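Local coordinates for protein beta-mannosidase (Trichoderma harzianum, PDB 4CVU) that probably hydrolyses terminal beta-linked mannose residues from the non-reducing ends of mannosides, as a family 2 glycoside hydrolase, at residues L493-A498 and A504-V509; N488-L493 and G511-L516; Q173-S178 and N187-R192. All coordinates share one frame; numbering follows the deposited sequence.

Contact 1. Residues L493-A498 and A504-V509. With NA (sodium ion), chain B; NA (sodium ion), chain C; MAN (alpha-D-mannopyranose), chain D.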
loop_
_atom_site.group_PDB
_atom_site.type_symbol
_atom_site.label_atom_id
_atom_site.label_comp_id
_atom_site.label_asym_id
_atom_site.label_seq_id
_atom_site.Cartn_x
_atom_site.Cartn_y
_atom_site.Cartn_z
ATOM N N LEU A 493 1.323 23.690 -33.109
ATOM C CA LEU A 493 0.100 23.296 -32.385
ATOM C C LEU A 493 -0.747 24.487 -31.875
ATOM O O LEU A 493 -1.843 24.741 -32.371
ATOM C CB LEU A 493 0.457 22.361 -31.220
ATOM C CG LEU A 493 -0.708 21.750 -30.426
ATOM C CD1 LEU A 493 -1.557 20.876 -31.328
ATOM C CD2 LEU A 493 -0.212 20.949 -29.245
ATOM N N MET A 494 -0.251 25.216 -30.887
ATOM C CA MET A 494 -1.081 26.211 -30.212
ATOM C C MET A 494 -1.425 27.438 -31.039
ATOM O O MET A 494 -2.539 27.952 -30.927
ATOM C CB MET A 494 -0.449 26.645 -28.898
ATOM C CG MET A 494 -0.401 25.539 -27.872
ATOM S SD MET A 494 -1.919 24.577 -27.784
ATOM C CE MET A 494 -3.088 25.932 -27.565
ATOM N N LEU A 495 -0.497 27.904 -31.866
ATOM C CA LEU A 495 -0.802 29.001 -32.766
ATOM C C LEU A 495 -1.899 28.665 -33.792
ATOM O O LEU A 495 -2.843 29.429 -33.959
ATOM C CB LEU A 495 0.477 29.584 -33.417
ATOM C CG LEU A 495 1.363 30.421 -32.457
ATOM C CD1 LEU A 495 2.726 30.773 -33.060
ATOM C CD2 LEU A 495 0.695 31.687 -31.989
ATOM N N PRO A 496 -1.803 27.505 -34.464
ATOM C CA PRO A 496 -2.929 27.180 -35.369
ATOM C C PRO A 496 -4.260 26.905 -34.638
ATOM O O PRO A 496 -5.309 27.204 -35.178
ATOM C CB PRO A 496 -2.442 25.954 -36.136
ATOM C CG PRO A 496 -0.937 25.983 -36.018
ATOM C CD PRO A 496 -0.598 26.687 -34.728
ATOM N N ILE A 497 -4.207 26.412 -33.401
ATOM C CA ILE A 497 -5.423 26.296 -32.578
ATOM C C ILE A 497 -6.010 27.715 -32.342
ATOM O O ILE A 497 -7.203 27.933 -32.492
ATOM C CB ILE A 497 -5.173 25.565 -31.226
ATOM C CG1 ILE A 497 -5.018 24.072 -31.453
ATOM C CG2 ILE A 497 -6.331 25.814 -30.263
ATOM C CD1 ILE A 497 -4.535 23.323 -30.230
ATOM N N ALA A 498 -5.149 28.655 -32.014
ATOM C CA ALA A 498 -5.573 30.022 -31.834
ATOM C C ALA A 498 -6.124 30.648 -33.132
ATOM O O ALA A 498 -7.137 31.322 -33.078
ATOM C CB ALA A 498 -4.485 30.849 -31.245
ATOM N N ALA A 504 -10.174 36.456 -35.905
ATOM C CA ALA A 504 -10.088 37.923 -35.926
ATOM C C ALA A 504 -8.969 38.452 -35.028
ATOM O O ALA A 504 -8.303 39.413 -35.381
ATOM C CB ALA A 504 -11.420 38.541 -35.528
ATOM N N THR A 505 -8.766 37.811 -33.877
ATOM C CA THR A 505 -7.751 38.228 -32.917
ATOM C C THR A 505 -6.362 37.558 -33.155
ATOM O O THR A 505 -5.366 37.932 -32.563
ATOM C CB THR A 505 -8.239 37.913 -31.497
ATOM O OG1 THR A 505 -9.581 38.421 -31.322
ATOM C CG2 THR A 505 -7.349 38.551 -30.438
ATOM N N TYR A 506 -6.307 36.586 -34.048
ATOM C CA TYR A 506 -5.079 35.832 -34.288
ATOM C C TYR A 506 -3.846 36.684 -34.663
ATOM O O TYR A 506 -2.776 36.459 -34.119
ATOM C CB TYR A 506 -5.315 34.747 -35.341
ATOM C CG TYR A 506 -4.062 33.985 -35.666
ATOM C CD1 TYR A 506 -3.470 33.179 -34.713
ATOM C CD2 TYR A 506 -3.445 34.121 -36.908
ATOM C CE1 TYR A 506 -2.311 32.478 -34.994
ATOM C CE2 TYR A 506 -2.289 33.444 -37.199
ATOM C CZ TYR A 506 -1.725 32.618 -36.235
ATOM O OH TYR A 506 -0.582 31.925 -36.498
ATOM N N PRO A 507 -3.984 37.670 -35.573
ATOM C CA PRO A 507 -2.778 38.466 -35.870
ATOM C C PRO A 507 -2.238 39.207 -34.652
ATOM O O PRO A 507 -1.022 39.381 -34.517
ATOM C CB PRO A 507 -3.242 39.446 -36.950
ATOM C CG PRO A 507 -4.434 38.785 -37.566
ATOM C CD PRO A 507 -5.111 38.041 -36.444
ATOM N N TYR A 508 -3.142 39.615 -33.764
ATOM C CA TYR A 508 -2.730 40.205 -32.506
ATOM C C TYR A 508 -1.927 39.197 -31.688
ATOM O O TYR A 508 -0.854 39.537 -31.229
ATOM C CB TYR A 508 -3.927 40.736 -31.687
ATOM C CG TYR A 508 -3.535 41.335 -30.366
ATOM C CD1 TYR A 508 -3.009 42.612 -30.295
ATOM C CD2 TYR A 508 -3.702 40.641 -29.188
ATOM C CE1 TYR A 508 -2.639 43.175 -29.083
ATOM C CE2 TYR A 508 -3.328 41.191 -27.969
ATOM C CZ TYR A 508 -2.797 42.458 -27.933
ATOM O OH TYR A 508 -2.435 43.008 -26.742
ATOM N N VAL A 509 -2.446 37.974 -31.490
ATOM C CA VAL A 509 -1.718 36.993 -30.650
ATOM C C VAL A 509 -0.452 36.489 -31.335
ATOM O O VAL A 509 0.495 36.195 -30.654
ATOM C CB VAL A 509 -2.574 35.806 -30.113
ATOM C CG1 VAL A 509 -3.787 36.333 -29.348
ATOM C CG2 VAL A 509 -2.991 34.845 -31.216
HETATM NA NA NA B . -11.547 38.036 -31.030
HETATM NA NA NA C . -8.096 41.892 -35.421
HETATM C C1 MAN D . 2.530 45.551 -31.149
HETATM C C2 MAN D . 3.301 45.845 -29.862
HETATM C C3 MAN D . 3.710 44.568 -29.175
HETATM C C4 MAN D . 2.514 43.633 -29.012
HETATM C C5 MAN D . 1.922 43.370 -30.382
HETATM C C6 MAN D . 0.755 42.393 -30.276
HETATM O O2 MAN D . 2.503 46.605 -28.981
HETATM O O3 MAN D . 4.253 44.826 -27.900
HETATM O O4 MAN D . 2.941 42.429 -28.376
HETATM O O5 MAN D . 1.495 44.604 -30.955
HETATM O O6 MAN D . 0.317 41.989 -31.563
HETATM O O HOH W 1 -5.930 41.145 -34.394
#
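Tyr506, in the first turn of helix 506-528, reaches across to Leu495 and Ala498 on helix 490-501. Its CG stands anti to the backbone N (chi1 177°), which sends the ring out of its own helix and along the neighbouring one. The ring approaches obliquely, with CD1 and CE1 leading. Tyr506 CE1 lies 3.3 Å from the carbonyl oxygen of Leu495, a polar atom met here by a ring carbon. The hydroxyl end carries on past the Leu495 side chain, with OH 4.0 Å from Leu495 CB. Farther back, Tyr506 CD1 rests 4.3 Å from Ala498 CB. That methyl also meets Val509, whose CG2 is 4.3 Å from Ala498 CB; consistent with a small residue here, the CA atoms of Ala498 and Tyr506 are 6.3 Å apart. Cutting Tyr506 back to an alanine would probably open a gap between the helices and leave Leu495 O and the Ala498 methyl without the ring that lies against them. The turn just before the ring is tied to metal, since Thr505 OG1 binds a sodium ion together with Asp502, and Ala504 O binds a second one. The whole is a helical hairpin, two helices joined by a tight sodium-binding turn, within the crossover from strand 481-485 to strand 534-535 of the (beta/alpha)8 barrel.

Contact 2. Residues N488-L493 and G511-L516; sequences NEFENL and GQYENL. With MAN (alpha-D-mannopyranose), chain D; MAN (alpha-D-mannopyranose), chain E; NAG (2-acetamido-2-deoxy-beta-D-glucopyranose), chain F.
Within the helical hairpin that follows barrel strand 481-485, Phe490 and Glu491 at the start of helix 490-501 both meet Tyr513 of helix 506-528. The aromatic pair is nearly parallel, planes 21° apart, but so displaced that little of one ring lies over the other. Contact is made along one side of each ring, the CD1-CE1 side of Tyr513 lying against CB, CG and CD2 of Phe490, with Phe490 CD2 3.8 Å from Tyr513 CD1. At its far end Tyr513 OH donates to Glu491 OE2 over 2.6 Å. The oxygen receives it on its anti lone pair, and the carboxylate stands almost square to the ring, at 84°. Glu556 OE1 also comes close to Glu491 OE2. On the side of the helix carrying Gly511 and Glu514, an attached glycan is gripped. Glu514 holds an N-acetylglucosamine with both oxygens, OE2 taking N2 at 2.8 Å and OE1 taking O3 at a very short 2.5 Å. Gly511 O accepts from O6 of a mannose at 2.8 Å, while a side chain at Gly511 would run into O6 of another mannose. Asn488-Glu489, just ahead of Phe490, matches the Asn-Glu sequence that follows the fourth strand in clan GH-A barrels.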
loop_
_atom_site.group_PDB
_atom_site.type_symbol
_atom_site.label_atom_id
_atom_site.label_comp_id
_atom_site.label_asym_id
_atom_site.label_seq_id
_atom_site.Cartn_x
_atom_site.Cartn_y
_atom_site.Cartn_z
ATOM N N ASN A 488 7.573 25.057 -25.788
ATOM C CA ASN A 488 7.059 23.826 -26.359
ATOM C C ASN A 488 5.748 24.032 -27.101
ATOM O O ASN A 488 4.816 24.570 -26.586
ATOM C CB ASN A 488 6.965 22.784 -25.234
ATOM C CG ASN A 488 6.189 21.555 -25.626
ATOM O OD1 ASN A 488 6.596 20.821 -26.503
ATOM N ND2 ASN A 488 5.033 21.355 -25.006
ATOM N N GLU A 489 5.714 23.542 -28.338
ATOM C CA GLU A 489 4.499 23.458 -29.183
ATOM C C GLU A 489 3.709 24.734 -29.554
ATOM O O GLU A 489 2.499 24.771 -29.403
ATOM C CB GLU A 489 3.537 22.418 -28.603
ATOM C CG GLU A 489 3.647 21.064 -29.307
ATOM C CD GLU A 489 3.546 19.883 -28.362
ATOM O OE1 GLU A 489 2.981 20.056 -27.248
ATOM O OE2 GLU A 489 4.021 18.763 -28.758
ATOM N N PHE A 490 4.393 25.755 -30.051
ATOM C CA PHE A 490 3.759 26.962 -30.421
ATOM C C PHE A 490 3.315 26.928 -31.882
ATOM O O PHE A 490 2.171 26.807 -32.140
ATOM C CB PHE A 490 4.712 28.124 -30.177
ATOM C CG PHE A 490 4.727 28.553 -28.768
ATOM C CD1 PHE A 490 5.420 27.840 -27.826
ATOM C CD2 PHE A 490 3.956 29.597 -28.362
ATOM C CE1 PHE A 490 5.369 28.212 -26.509
ATOM C CE2 PHE A 490 3.896 29.988 -27.045
ATOM C CZ PHE A 490 4.616 29.295 -26.110
ATOM N N GLU A 491 4.252 26.980 -32.804
ATOM C CA GLU A 491 3.942 27.142 -34.216
ATOM C C GLU A 491 3.319 25.901 -34.871
ATOM O O GLU A 491 2.653 25.986 -35.927
ATOM C CB GLU A 491 5.217 27.518 -34.967
ATOM C CG GLU A 491 5.656 29.002 -34.807
ATOM C CD GLU A 491 6.924 29.341 -35.597
ATOM O OE1 GLU A 491 7.018 28.902 -36.757
ATOM O OE2 GLU A 491 7.825 30.044 -35.077
ATOM N N ASN A 492 3.597 24.734 -34.296
ATOM C CA ASN A 492 3.058 23.486 -34.837
ATOM C C ASN A 492 1.706 23.079 -34.238
ATOM O O ASN A 492 1.022 22.206 -34.805
ATOM C CB ASN A 492 4.079 22.366 -34.701
ATOM C CG ASN A 492 4.275 21.917 -33.271
ATOM O OD1 ASN A 492 4.389 22.716 -32.363
ATOM N ND2 ASN A 492 4.349 20.600 -33.075
ATOM N N LEU A 493 1.323 23.690 -33.109
ATOM C CA LEU A 493 0.100 23.296 -32.385
ATOM C C LEU A 493 -0.747 24.487 -31.875
ATOM O O LEU A 493 -1.843 24.741 -32.371
ATOM C CB LEU A 493 0.457 22.361 -31.220
ATOM C CG LEU A 493 -0.708 21.750 -30.426
ATOM C CD1 LEU A 493 -1.557 20.876 -31.328
ATOM C CD2 LEU A 493 -0.212 20.949 -29.245
ATOM N N GLY A 511 1.482 38.494 -33.034
ATOM C CA GLY A 511 2.412 39.602 -32.738
ATOM C C GLY A 511 2.991 39.540 -31.339
ATOM O O GLY A 511 4.144 39.870 -31.134
ATOM N N GLN A 512 2.197 39.098 -30.380
ATOM C CA GLN A 512 2.685 38.916 -29.018
ATOM C C GLN A 512 3.718 37.787 -28.959
ATOM O O GLN A 512 4.698 37.878 -28.206
ATOM C CB GLN A 512 1.533 38.572 -28.082
ATOM C CG GLN A 512 0.537 39.684 -27.817
ATOM C CD GLN A 512 -0.558 39.210 -26.885
ATOM O OE1 GLN A 512 -1.258 38.244 -27.191
ATOM N NE2 GLN A 512 -0.692 39.864 -25.723
ATOM N N TYR A 513 3.457 36.722 -29.733
ATOM C CA TYR A 513 4.369 35.598 -29.854
ATOM C C TYR A 513 5.721 36.067 -30.357
ATOM O O TYR A 513 6.744 35.790 -29.734
ATOM C CB TYR A 513 3.799 34.488 -30.755
ATOM C CG TYR A 513 4.825 33.461 -31.228
ATOM C CD1 TYR A 513 5.347 32.510 -30.361
ATOM C CD2 TYR A 513 5.252 33.435 -32.558
ATOM C CE1 TYR A 513 6.294 31.574 -30.795
ATOM C CE2 TYR A 513 6.170 32.504 -32.999
ATOM C CZ TYR A 513 6.688 31.571 -32.110
ATOM O OH TYR A 513 7.614 30.631 -32.540
ATOM N N GLU A 514 5.713 36.754 -31.490
ATOM C CA GLU A 514 6.939 37.310 -32.060
ATOM C C GLU A 514 7.591 38.277 -31.087
ATOM O O GLU A 514 8.789 38.229 -30.864
ATOM C CB GLU A 514 6.655 38.025 -33.378
ATOM C CG GLU A 514 6.271 37.079 -34.486
ATOM C CD GLU A 514 6.183 37.767 -35.827
ATOM O OE1 GLU A 514 5.953 39.007 -35.841
ATOM O OE2 GLU A 514 6.343 37.064 -36.854
ATOM N N ASN A 515 6.783 39.135 -30.473
ATOM C CA ASN A 515 7.316 40.169 -29.596
ATOM C C ASN A 515 7.985 39.543 -28.375
ATOM O O ASN A 515 9.106 39.935 -28.008
ATOM C CB ASN A 515 6.212 41.134 -29.161
ATOM C CG ASN A 515 6.719 42.199 -28.208
ATOM O OD1 ASN A 515 7.482 43.068 -28.602
ATOM N ND2 ASN A 515 6.360 42.093 -26.958
ATOM N N LEU A 516 7.329 38.549 -27.763
ATOM C CA LEU A 516 7.923 37.912 -26.563
ATOM C C LEU A 516 9.044 36.946 -26.940
ATOM O O LEU A 516 10.193 37.090 -26.475
ATOM C CB LEU A 516 6.880 37.163 -25.726
ATOM C CG LEU A 516 7.395 36.624 -24.375
ATOM C CD1 LEU A 516 8.027 37.734 -23.577
ATOM C CD2 LEU A 516 6.302 35.944 -23.554
HETATM C C1 MAN D . 2.530 45.551 -31.149
HETATM C C2 MAN D . 3.301 45.845 -29.862
HETATM C C3 MAN D . 3.710 44.568 -29.175
HETATM C C4 MAN D . 2.514 43.633 -29.012
HETATM C C5 MAN D . 1.922 43.370 -30.382
HETATM C C6 MAN D . 0.755 42.393 -30.276
HETATM O O2 MAN D . 2.503 46.605 -28.981
HETATM O O3 MAN D . 4.253 44.826 -27.900
HETATM O O4 MAN D . 2.941 42.429 -28.376
HETATM O O5 MAN D . 1.495 44.604 -30.955
HETATM O O6 MAN D . 0.317 41.989 -31.563
HETATM C C1 MAN E . 2.549 43.692 -33.870
HETATM C C2 MAN E . 3.076 45.069 -33.457
HETATM C C3 MAN E . 4.347 45.320 -34.252
HETATM C C4 MAN E . 5.351 44.173 -34.026
HETATM C C5 MAN E . 4.730 42.811 -34.313
HETATM C C6 MAN E . 5.687 41.668 -33.966
HETATM O O2 MAN E . 3.496 45.098 -32.094
HETATM O O3 MAN E . 4.937 46.497 -33.777
HETATM O O4 MAN E . 6.474 44.348 -34.840
HETATM O O5 MAN E . 3.527 42.687 -33.566
HETATM O O6 MAN E . 5.917 41.554 -32.582
HETATM C C1 NAG F . 4.024 37.759 -40.525
HETATM C C2 NAG F . 4.703 38.825 -39.696
HETATM C C3 NAG F . 3.932 39.029 -38.408
HETATM C C4 NAG F . 2.460 39.323 -38.670
HETATM C C5 NAG F . 1.954 38.172 -39.538
HETATM C C6 NAG F . 0.467 38.199 -39.844
HETATM C C7 NAG F . 7.137 39.015 -39.781
HETATM C C8 NAG F . 8.453 38.546 -39.293
HETATM N N2 NAG F . 6.043 38.435 -39.299
HETATM O O3 NAG F . 4.568 39.996 -37.617
HETATM O O4 NAG F . 1.787 39.296 -37.426
HETATM O O5 NAG F . 2.683 38.121 -40.745
HETATM O O6 NAG F . 0.185 39.524 -40.154
HETATM O O7 NAG F . 7.111 39.881 -40.625
#

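Contact 3. Residues Q173-S178 and N187-R192. With NAG (2-acetamido-2-deoxy-beta-D-glucopyranose), chain J.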
loop_
_atom_site.group_PDB
_atom_site.type_symbol
_atom_site.label_atom_id
_atom_site.label_comp_id
_atom_site.label_asym_id
_atom_site.label_seq_id
_atom_site.Cartn_x
_atom_site.Cartn_y
_atom_site.Cartn_z
ATOM N N GLN A 173 -5.786 40.108 -20.160
ATOM C CA GLN A 173 -6.021 39.319 -21.354
ATOM C C GLN A 173 -6.731 37.993 -21.070
ATOM O O GLN A 173 -6.536 37.350 -20.021
ATOM C CB GLN A 173 -4.711 39.054 -22.105
ATOM C CG GLN A 173 -4.945 38.506 -23.501
ATOM C CD GLN A 173 -3.688 38.449 -24.354
ATOM O OE1 GLN A 173 -2.599 38.748 -23.892
ATOM N NE2 GLN A 173 -3.851 38.079 -25.620
ATOM N N HIS A 174 -7.581 37.617 -22.016
ATOM C CA HIS A 174 -8.228 36.322 -22.029
ATOM C C HIS A 174 -8.107 35.713 -23.409
ATOM O O HIS A 174 -7.982 36.432 -24.402
ATOM C CB HIS A 174 -9.694 36.452 -21.607
ATOM C CG HIS A 174 -9.847 36.928 -20.202
ATOM N ND1 HIS A 174 -9.989 38.259 -19.878
ATOM C CD2 HIS A 174 -9.798 36.254 -19.028
ATOM C CE1 HIS A 174 -10.069 38.381 -18.565
ATOM N NE2 HIS A 174 -9.937 37.183 -18.024
ATOM N N TRP A 175 -8.135 34.384 -23.447
ATOM C CA TRP A 175 -7.936 33.640 -24.667
ATOM C C TRP A 175 -9.105 32.679 -24.815
ATOM O O TRP A 175 -9.800 32.377 -23.816
ATOM C CB TRP A 175 -6.631 32.819 -24.576
ATOM C CG TRP A 175 -5.378 33.605 -24.560
ATOM C CD1 TRP A 175 -4.563 33.852 -25.626
ATOM C CD2 TRP A 175 -4.762 34.225 -23.431
ATOM N NE1 TRP A 175 -3.485 34.598 -25.233
ATOM C CE2 TRP A 175 -3.575 34.836 -23.889
ATOM C CE3 TRP A 175 -5.096 34.335 -22.075
ATOM C CZ2 TRP A 175 -2.729 35.548 -23.045
ATOM C CZ3 TRP A 175 -4.254 35.050 -21.233
ATOM C CH2 TRP A 175 -3.081 35.647 -21.720
ATOM N N PRO A 176 -9.308 32.167 -26.036
ATOM C CA PRO A 176 -10.305 31.118 -26.253
ATOM C C PRO A 176 -10.034 29.900 -25.379
ATOM O O PRO A 176 -8.885 29.622 -25.043
ATOM C CB PRO A 176 -10.157 30.764 -27.737
ATOM C CG PRO A 176 -9.508 31.950 -28.336
ATOM C CD PRO A 176 -8.655 32.569 -27.285
ATOM N N ALA A 177 -11.108 29.206 -25.018
ATOM C CA ALA A 177 -11.052 28.067 -24.136
ATOM C C ALA A 177 -10.087 26.984 -24.651
ATOM O O ALA A 177 -9.351 26.402 -23.876
ATOM C CB ALA A 177 -12.460 27.496 -23.964
ATOM N N SER A 178 -10.072 26.754 -25.963
ATOM C CA SER A 178 -9.210 25.737 -26.545
ATOM C C SER A 178 -7.713 26.065 -26.395
ATOM O O SER A 178 -6.881 25.163 -26.357
ATOM C CB SER A 178 -9.578 25.477 -28.020
ATOM O OG SER A 178 -9.354 26.610 -28.824
ATOM N N ASN A 187 -5.669 28.422 -15.645
ATOM C CA ASN A 187 -4.999 29.708 -15.493
ATOM C C ASN A 187 -3.486 29.748 -15.334
ATOM O O ASN A 187 -2.972 30.791 -14.997
ATOM C CB ASN A 187 -5.663 30.573 -14.401
ATOM C CG ASN A 187 -7.106 30.883 -14.697
ATOM O OD1 ASN A 187 -7.470 31.248 -15.803
ATOM N ND2 ASN A 187 -7.929 30.651 -13.745
ATOM N N ARG A 188 -2.785 28.648 -15.627
ATOM C CA ARG A 188 -1.348 28.525 -15.419
ATOM C C ARG A 188 -0.515 29.515 -16.240
ATOM O O ARG A 188 0.606 29.801 -15.923
ATOM C CB ARG A 188 -0.873 27.093 -15.680
ATOM C CG ARG A 188 -0.796 26.685 -17.122
ATOM C CD ARG A 188 -0.617 25.173 -17.361
ATOM N NE ARG A 188 -0.982 24.752 -18.719
ATOM C CZ ARG A 188 -0.146 24.775 -19.746
ATOM N NH1 ARG A 188 1.039 25.224 -19.572
ATOM N NH2 ARG A 188 -0.489 24.371 -20.962
ATOM N N GLN A 189 -1.088 30.033 -17.323
ATOM C CA GLN A 189 -0.350 30.952 -18.177
ATOM C C GLN A 189 0.053 32.243 -17.426
ATOM O O GLN A 189 0.967 32.960 -17.856
ATOM C CB GLN A 189 -1.174 31.272 -19.439
ATOM C CG GLN A 189 -2.390 32.180 -19.256
ATOM C CD GLN A 189 -3.664 31.440 -18.914
ATOM O OE1 GLN A 189 -3.637 30.342 -18.325
ATOM N NE2 GLN A 189 -4.816 32.071 -19.227
ATOM N N TRP A 190 -0.635 32.528 -16.320
ATOM C CA TRP A 190 -0.441 33.784 -15.562
ATOM C C TRP A 190 0.684 33.713 -14.544
ATOM O O TRP A 190 1.037 34.721 -13.959
ATOM C CB TRP A 190 -1.760 34.222 -14.853
ATOM C CG TRP A 190 -2.687 34.807 -15.828
ATOM C CD1 TRP A 190 -3.823 34.247 -16.323
ATOM C CD2 TRP A 190 -2.510 36.037 -16.518
ATOM N NE1 TRP A 190 -4.390 35.066 -17.268
ATOM C CE2 TRP A 190 -3.595 36.173 -17.408
ATOM C CE3 TRP A 190 -1.554 37.065 -16.447
ATOM C CZ2 TRP A 190 -3.742 37.290 -18.233
ATOM C CZ3 TRP A 190 -1.710 38.183 -17.258
ATOM C CH2 TRP A 190 -2.790 38.281 -18.141
ATOM N N VAL A 191 1.269 32.536 -14.339
ATOM C CA VAL A 191 2.293 32.402 -13.289
ATOM C C VAL A 191 3.598 31.825 -13.812
ATOM O O VAL A 191 3.605 30.817 -14.494
ATOM C CB VAL A 191 1.778 31.619 -12.077
ATOM C CG1 VAL A 191 1.228 30.248 -12.479
ATOM C CG2 VAL A 191 2.882 31.462 -11.039
ATOM N N ARG A 192 4.708 32.462 -13.468
ATOM C CA ARG A 192 6.025 31.937 -13.781
ATOM C C ARG A 192 6.414 30.868 -12.750
ATOM O O ARG A 192 7.189 31.112 -11.813
ATOM C CB ARG A 192 7.042 33.085 -13.822
ATOM C CG ARG A 192 6.705 34.150 -14.826
ATOM C CD ARG A 192 6.441 33.589 -16.190
ATOM N NE ARG A 192 7.487 32.633 -16.556
ATOM C CZ ARG A 192 7.316 31.539 -17.296
ATOM N NH1 ARG A 192 6.127 31.205 -17.794
ATOM N NH2 ARG A 192 8.362 30.762 -17.567
HETATM C C1 NAG J . -11.240 33.598 -16.259
HETATM C C2 NAG J . -12.230 32.474 -16.010
HETATM C C3 NAG J . -13.483 32.535 -16.867
HETATM C C4 NAG J . -14.104 33.935 -16.907
HETATM C C5 NAG J . -13.037 35.012 -17.079
HETATM C C6 NAG J . -13.649 36.416 -16.952
HETATM C C7 NAG J . -11.364 30.354 -15.235
HETATM C C8 NAG J . -10.716 29.069 -15.655
HETATM N N2 NAG J . -11.594 31.197 -16.240
HETATM O O3 NAG J . -14.389 31.612 -16.299
HETATM O O4 NAG J . -14.963 33.984 -18.026
HETATM O O5 NAG J . -11.960 34.832 -16.152
HETATM O O6 NAG J . -13.081 37.146 -15.877
HETATM O O7 NAG J . -11.629 30.571 -14.036
HETATM O O HOH W 2 -6.662 34.786 -18.932
#
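Gln189 has its CG wedged between the backbone N and the carbonyl carbon (chi1 73°) and bends again at chi2, which brings its amide to the indole of Trp175, itself turned with CG anti to the carbonyl carbon (chi1 -68°). Both residues belong to the long loop between helix 159-168 and strand 215-221 of the galactose-binding-like domain of family 2 enzymes, and Gln189 sits in a short 3-10 turn, 188-190. The amide nitrogen Gln189 NE2 comes to 3.6 Å from Trp175 CZ3 and equally near CE3; the side chains pass in opposite directions, the amide plane steep to the ring. Trp190, the next residue, closes on the same part of Trp175: the two six-membered rings are oblique, with planes at 59°, and Trp175 CZ3 is 3.8 Å from Trp190 CZ2. This CZ2 approaches near the plane of the Trp175 ring, at its edge. Over one face of Trp175 lies the amide carbon of Gln173, offset toward the rim, and the far end of that side chain hydrogen-bonds to Gln512 of helix 506-528. Arg192 anchors the other segment to helix 458-475 through a salt bridge with Glu467. Nearby, an attached N-acetylglucosamine passes His174, its O5 3.6 Å from NE2. The carbonyl oxygen of Gln173 lies in the plane of the Trp190 ring, at its edge, 3.3 Å from CZ2. A water in that same plane bridges the two segments, donating to Gln173 O at 2.8 Å and accepting from Trp190 NE1 at 2.8 Å.

How the contacts relate
Contacts 1 and 2 are successive levels of one helix pair, 490-501 against 506-528, with centres about 9 Å apart and Leu493 in common. Leu495 N probably bonds to Phe490 O at 2.9 Å, and Leu495 CD1 packs on Tyr513 CD2 at 3.7 Å, which makes the two interfaces continuous. Contact 3 comes from the galactose-binding-like domain, its centre about 13 Å from contact 1 and about 14 Å from contact 2. It docks on the pair at several points, among them Ser178 OG on Ile497 CG2 at 3.4 Å and Gln173 NE2 on Tyr508 CE2 at 3.9 Å, and the amide of Gln173 also ties it to contact 2. One glycan mannose touches both contacts 1 and 2.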